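Local coordinates for protein 273aa long hypothetical dTDP-4-dehydrorhamnose reductase (Sulfolobus tokodaii, PDB 2GGS) that binds NADPH and probably reduces dTDP-4-dehydrorhamnose as an extended short-chain dehydrogenase, at residues Gly209-Arg214 / Asp247-Ser252; Ile162-Thr167 / Glu216-Ile221. One frame throughout, in Å; residues are numbered along the deposited sequence.

Interaction 1 (Gly209-Arg214 / Asp247-Ser252); sequences GERISR and DSSLDS
R211 reaches over S249 to D247, its chain extended as far as NE, where the guanidinium turns aside. With CG trans to the backbone N (chi1 175°), CB and CG lie along the CB of S249, CG at 3.7 Å from it, and CD passes 3.5 Å from S249 OG. NE then bonds to D247 OD2 at 2.8 Å, CZ stands 3.4 Å from D247 OD2, and NH2 reaches the same oxygen at 3.1 Å. This is a side-on salt bridge to a single atom. OD2 lies in the guanidinium plane, but both nitrogens come to it from one face of the carboxylate, whose plane is turned 43° from the guanidinium. The other oxygen, D247 OD1, accepts from S249 N at 2.9 Å, an Asx turn, and from S249 OG at 2.6 Å, which fixes the carboxylate's rotation. With an alanine in place of D247, the R211 guanidinium would probably lose its anionic mate and be able to swing, and the turn its side-chain acceptor. Farther along, a water sits close to G209 O, L250 O and S252 OG. Y180 adds a cation-pi contact to R211, strand 180-181 pairs with strand 212-213, and residues 247-252 lead into helix 253-258.

Interaction 2 (Ile162-Thr167 / Glu216-Ile221); sequences IYVYKT and ELALKI
V164 and I221 meet through aliphatic branches, V164 CG1 lying 3.5 Å from I221 CG1. A chi1 of 177° puts V164 CG1 anti to the backbone N and against I221, leaving CG2 to face A218, 3.8 Å from A218 CB. CG1 is not the isoleucine's alone, for it also comes 3.7 Å from A218 O. I221 reaches past the valine: its terminal CD1 is modelled beside the backbone of Y165, 3.3 Å from both Y165 N and Y165 CB. These contacts are short and the isoleucine's first torsion, 117°, is eclipsed, which leaves the exact place of CD1 doubtful. As modelled, CD1 lies near the plane of the tyrosine ring, at its edge, and the two side chains run roughly perpendicular.

The side-chain contacts are apolar, and no hydrogen bond crosses between the segments. In the second shell, F225 packs edge-to-face with Y165, L268 touches I221, and F160 and V231 touch A218. Within its own helix, T167 OG1 bonds to Y163 O at 2.7 Å, an oxygen that also accepts from T167 N. The axes of the two segments come within 9.5 Å, crossing at -45°, with the small A218 at the contact. This is helix-on-helix packing between helices 160-169 and 214-224 in the smaller lobe that RmlD-type reductases add to their NADPH-binding Rossmann fold.

Interactions 1 and 2 have centres 16 Å apart and are joined through the chain, since strand 212-213 of the first runs straight into helix 214-224 of the second. They also touch: I212 CD1 packs 3.9 Å from L217 CA and 4.1 Å from K220 CD. S213 OG caps that helix by bonding to E216 N. One contact rests on a salt bridge and the other on apolar side chains. In interaction 2 the side chain of Y165 is about 11 Å from that of K158, an NADPH-binding residue. Neither contact reaches the cofactor itself: the side chain of S249 is about 12 Å from the bound NADPH and that of V164 about 13 Å.

Interaction 1 (Gly209-Arg214 / Asp247-Ser252)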
loop_
_atom_site.group_PDB
_atom_site.type_symbol
_atom_site.label_atom_id
_atom_site.label_comp_id
_atom_site.label_asym_id
_atom_site.label_seq_id
_atom_site.Cartn_x
_atom_site.Cartn_y
_atom_site.Cartn_z
ATOM N N GLY A 209 5.419 5.622 7.692
ATOM C CA GLY A 209 5.274 6.333 8.968
ATOM C C GLY A 209 6.491 6.155 9.864
ATOM O O GLY A 209 7.515 5.704 9.439
ATOM N N GLU A 210 6.353 6.541 11.126
ATOM C CA GLU A 210 7.425 6.347 12.104
ATOM C C GLU A 210 7.388 4.901 12.593
ATOM O O GLU A 210 6.309 4.290 12.706
ATOM C CB GLU A 210 7.209 7.302 13.290
ATOM C CG GLU A 210 7.229 8.768 12.935
ATOM C CD GLU A 210 8.594 9.393 13.188
ATOM O OE1 GLU A 210 8.758 10.581 12.855
ATOM O OE2 GLU A 210 9.510 8.690 13.682
ATOM N N ARG A 211 8.564 4.339 12.875
ATOM C CA ARG A 211 8.663 2.975 13.405
ATOM C C ARG A 211 7.911 2.841 14.745
ATOM O O ARG A 211 8.136 3.638 15.656
ATOM C CB ARG A 211 10.126 2.596 13.608
ATOM C CG ARG A 211 10.353 1.212 14.287
ATOM C CD ARG A 211 11.887 0.959 14.360
ATOM N NE ARG A 211 12.248 -0.337 14.926
ATOM C CZ ARG A 211 12.344 -0.603 16.228
ATOM N NH1 ARG A 211 12.122 0.346 17.126
ATOM N NH2 ARG A 211 12.706 -1.822 16.625
ATOM N N ILE A 212 7.027 1.848 14.853
ATOM C CA ILE A 212 6.267 1.617 16.073
ATOM C C ILE A 212 5.921 0.145 16.189
ATOM O O ILE A 212 5.815 -0.552 15.179
ATOM C CB ILE A 212 4.963 2.501 16.094
ATOM C CG1 ILE A 212 4.350 2.629 17.502
ATOM C CG2 ILE A 212 3.922 1.944 15.088
ATOM C CD1 ILE A 212 3.142 3.595 17.579
ATOM N N SER A 213 5.783 -0.340 17.427
ATOM C CA SER A 213 5.363 -1.718 17.639
ATOM C C SER A 213 3.842 -1.803 17.552
ATOM O O SER A 213 3.128 -0.819 17.821
ATOM C CB SER A 213 5.895 -2.243 19.004
ATOM O OG SER A 213 5.176 -1.673 20.095
ATOM N N ARG A 214 3.313 -2.983 17.203
ATOM C CA ARG A 214 1.858 -3.112 17.193
ATOM C C ARG A 214 1.270 -2.883 18.578
ATOM O O ARG A 214 0.186 -2.319 18.719
ATOM C CB ARG A 214 1.462 -4.512 16.710
ATOM C CG ARG A 214 1.393 -4.637 15.182
ATOM C CD ARG A 214 2.699 -4.902 14.564
ATOM N NE ARG A 214 2.579 -5.277 13.140
ATOM C CZ ARG A 214 3.607 -5.403 12.313
ATOM N NH1 ARG A 214 4.848 -5.164 12.727
ATOM N NH2 ARG A 214 3.390 -5.760 11.052
ATOM N N ASP A 247 10.566 -6.883 12.108
ATOM C CA ASP A 247 10.677 -5.435 12.026
ATOM C C ASP A 247 10.754 -5.032 10.576
ATOM O O ASP A 247 11.838 -5.042 9.971
ATOM C CB ASP A 247 11.911 -4.914 12.783
ATOM C CG ASP A 247 11.960 -3.412 12.824
ATOM O OD1 ASP A 247 11.224 -2.764 12.044
ATOM O OD2 ASP A 247 12.713 -2.842 13.651
ATOM N N SER A 248 9.608 -4.669 10.015
ATOM C CA SER A 248 9.585 -4.246 8.588
ATOM C C SER A 248 9.557 -2.717 8.460
ATOM O O SER A 248 9.286 -2.150 7.400
ATOM C CB SER A 248 8.398 -4.920 7.877
ATOM O OG SER A 248 7.181 -4.473 8.416
ATOM N N SER A 249 9.907 -2.010 9.547
ATOM C CA SER A 249 9.872 -0.566 9.469
ATOM C C SER A 249 10.743 -0.097 8.306
ATOM O O SER A 249 11.762 -0.745 7.977
ATOM C CB SER A 249 10.347 0.069 10.788
ATOM O OG SER A 249 11.629 -0.391 11.111
ATOM N N LEU A 250 10.326 1.017 7.690
ATOM C CA LEU A 250 11.074 1.631 6.577
ATOM C C LEU A 250 11.773 2.908 6.981
ATOM O O LEU A 250 11.267 3.668 7.797
ATOM C CB LEU A 250 10.148 1.961 5.397
ATOM C CG LEU A 250 9.366 0.760 4.869
ATOM C CD1 LEU A 250 8.588 1.330 3.633
ATOM C CD2 LEU A 250 10.335 -0.368 4.505
ATOM N N ASP A 251 12.935 3.122 6.380
ATOM C CA ASP A 251 13.647 4.385 6.494
ATOM C C ASP A 251 13.206 5.269 5.342
ATOM O O ASP A 251 13.490 4.961 4.184
ATOM C CB ASP A 251 15.164 4.132 6.512
ATOM C CG ASP A 251 15.967 5.428 6.598
ATOM O OD1 ASP A 251 15.402 6.525 6.474
ATOM O OD2 ASP A 251 17.196 5.340 6.752
ATOM N N SER A 252 12.420 6.295 5.655
ATOM C CA SER A 252 11.873 7.212 4.636
ATOM C C SER A 252 12.667 8.523 4.602
ATOM O O SER A 252 12.134 9.548 4.187
ATOM C CB SER A 252 10.370 7.507 4.848
ATOM O OG SER A 252 9.549 6.330 4.720
HETATM O O HOH W 1 9.075 5.208 7.097
HETATM O O HOH W 2 10.238 3.886 10.308
HETATM O O HOH W 3 6.221 -6.124 10.309
#

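Interaction 2 (Ile162-Thr167 / Glu216-Ile221)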
loop_
_atom_site.group_PDB
_atom_site.type_symbol
_atom_site.label_atom_id
_atom_site.label_comp_id
_atom_site.label_asym_id
_atom_site.label_seq_id
_atom_site.Cartn_x
_atom_site.Cartn_y
_atom_site.Cartn_z
ATOM N N ILE A 162 -7.760 0.031 12.802
ATOM C CA ILE A 162 -9.195 -0.209 12.756
ATOM C C ILE A 162 -9.600 -1.492 13.474
ATOM O O ILE A 162 -10.574 -1.482 14.253
ATOM C CB ILE A 162 -9.731 -0.117 11.298
ATOM C CG1 ILE A 162 -10.109 1.331 11.027
ATOM C CG2 ILE A 162 -10.978 -0.996 11.121
ATOM C CD1 ILE A 162 -11.394 1.757 11.770
ATOM N N TYR A 163 -8.869 -2.578 13.235
ATOM C CA TYR A 163 -9.078 -3.829 13.954
ATOM C C TYR A 163 -8.987 -3.572 15.469
ATOM O O TYR A 163 -9.842 -4.029 16.225
ATOM C CB TYR A 163 -8.070 -4.889 13.531
ATOM C CG TYR A 163 -7.853 -5.970 14.552
ATOM C CD1 TYR A 163 -8.786 -7.017 14.730
ATOM C CD2 TYR A 163 -6.720 -5.957 15.348
ATOM C CE1 TYR A 163 -8.571 -8.014 15.694
ATOM C CE2 TYR A 163 -6.494 -6.933 16.298
ATOM C CZ TYR A 163 -7.422 -7.963 16.473
ATOM O OH TYR A 163 -7.136 -8.912 17.446
ATOM N N VAL A 164 -7.979 -2.812 15.895
ATOM C CA VAL A 164 -7.838 -2.466 17.330
ATOM C C VAL A 164 -9.057 -1.704 17.852
ATOM O O VAL A 164 -9.626 -2.057 18.904
ATOM C CB VAL A 164 -6.571 -1.608 17.623
ATOM C CG1 VAL A 164 -6.529 -1.222 19.091
ATOM C CG2 VAL A 164 -5.295 -2.374 17.292
ATOM N N TYR A 165 -9.448 -0.647 17.140
ATOM C CA TYR A 165 -10.548 0.240 17.579
ATOM C C TYR A 165 -11.835 -0.559 17.726
ATOM O O TYR A 165 -12.500 -0.485 18.772
ATOM C CB TYR A 165 -10.761 1.428 16.617
ATOM C CG TYR A 165 -11.862 2.404 17.043
ATOM C CD1 TYR A 165 -11.605 3.454 17.929
ATOM C CD2 TYR A 165 -13.152 2.266 16.561
ATOM C CE1 TYR A 165 -12.628 4.344 18.324
ATOM C CE2 TYR A 165 -14.170 3.133 16.933
ATOM C CZ TYR A 165 -13.912 4.166 17.815
ATOM O OH TYR A 165 -14.945 5.006 18.170
ATOM N N LYS A 166 -12.175 -1.325 16.686
ATOM C CA LYS A 166 -13.433 -2.102 16.663
ATOM C C LYS A 166 -13.425 -3.215 17.702
ATOM O O LYS A 166 -14.415 -3.401 18.405
ATOM C CB LYS A 166 -13.742 -2.669 15.259
ATOM C CG LYS A 166 -13.509 -1.668 14.124
ATOM C CD LYS A 166 -14.394 -1.880 12.895
ATOM C CE LYS A 166 -15.319 -0.676 12.686
ATOM N NZ LYS A 166 -15.814 -0.562 11.270
ATOM N N THR A 167 -12.310 -3.933 17.822
ATOM C CA THR A 167 -12.185 -5.033 18.782
ATOM C C THR A 167 -12.291 -4.537 20.239
ATOM O O THR A 167 -13.088 -5.089 21.026
ATOM C CB THR A 167 -10.875 -5.812 18.550
ATOM O OG1 THR A 167 -10.889 -6.353 17.226
ATOM C CG2 THR A 167 -10.690 -6.950 19.541
ATOM N N GLU A 216 2.430 -1.000 21.132
ATOM C CA GLU A 216 2.329 0.391 21.549
ATOM C C GLU A 216 1.196 1.047 20.763
ATOM O O GLU A 216 0.409 1.814 21.316
ATOM C CB GLU A 216 3.636 1.167 21.381
ATOM C CG GLU A 216 3.441 2.638 21.787
ATOM C CD GLU A 216 4.616 3.568 21.533
ATOM O OE1 GLU A 216 5.484 3.251 20.697
ATOM O OE2 GLU A 216 4.627 4.669 22.170
ATOM N N LEU A 217 1.109 0.734 19.462
ATOM C CA LEU A 217 0.083 1.364 18.633
ATOM C C LEU A 217 -1.317 1.061 19.151
ATOM O O LEU A 217 -2.149 1.959 19.258
ATOM C CB LEU A 217 0.226 0.934 17.162
ATOM C CG LEU A 217 -0.793 1.497 16.164
ATOM C CD1 LEU A 217 -0.849 3.017 16.241
ATOM C CD2 LEU A 217 -0.418 1.068 14.769
ATOM N N ALA A 218 -1.543 -0.203 19.512
ATOM C CA ALA A 218 -2.833 -0.663 19.993
ATOM C C ALA A 218 -3.195 0.050 21.303
ATOM O O ALA A 218 -4.313 0.518 21.458
ATOM C CB ALA A 218 -2.807 -2.171 20.179
ATOM N N LEU A 219 -2.217 0.157 22.205
ATOM C CA LEU A 219 -2.433 0.813 23.499
ATOM C C LEU A 219 -2.617 2.326 23.368
ATOM O O LEU A 219 -3.387 2.916 24.149
ATOM C CB LEU A 219 -1.299 0.500 24.476
ATOM C CG LEU A 219 -1.243 -0.921 25.029
ATOM C CD1 LEU A 219 -0.028 -1.137 25.926
ATOM C CD2 LEU A 219 -2.508 -1.263 25.797
ATOM N N LYS A 220 -1.920 2.952 22.408
ATOM C CA LYS A 220 -2.154 4.369 22.095
ATOM C C LYS A 220 -3.581 4.557 21.671
ATOM O O LYS A 220 -4.218 5.516 22.144
ATOM C CB LYS A 220 -1.280 4.928 20.957
ATOM C CG LYS A 220 0.137 5.207 21.309
ATOM C CD LYS A 220 0.812 5.894 20.126
ATOM C CE LYS A 220 0.471 7.379 20.116
ATOM N NZ LYS A 220 0.998 7.990 21.379
ATOM N N ILE A 221 -4.110 3.682 20.799
ATOM C CA ILE A 221 -5.487 3.897 20.388
ATOM C C ILE A 221 -6.481 3.565 21.515
ATOM O O ILE A 221 -7.473 4.270 21.667
ATOM C CB ILE A 221 -5.935 3.356 18.972
ATOM C CG1 ILE A 221 -7.009 2.284 19.068
ATOM C CG2 ILE A 221 -4.801 3.120 17.935
ATOM C CD1 ILE A 221 -7.708 2.074 17.806
#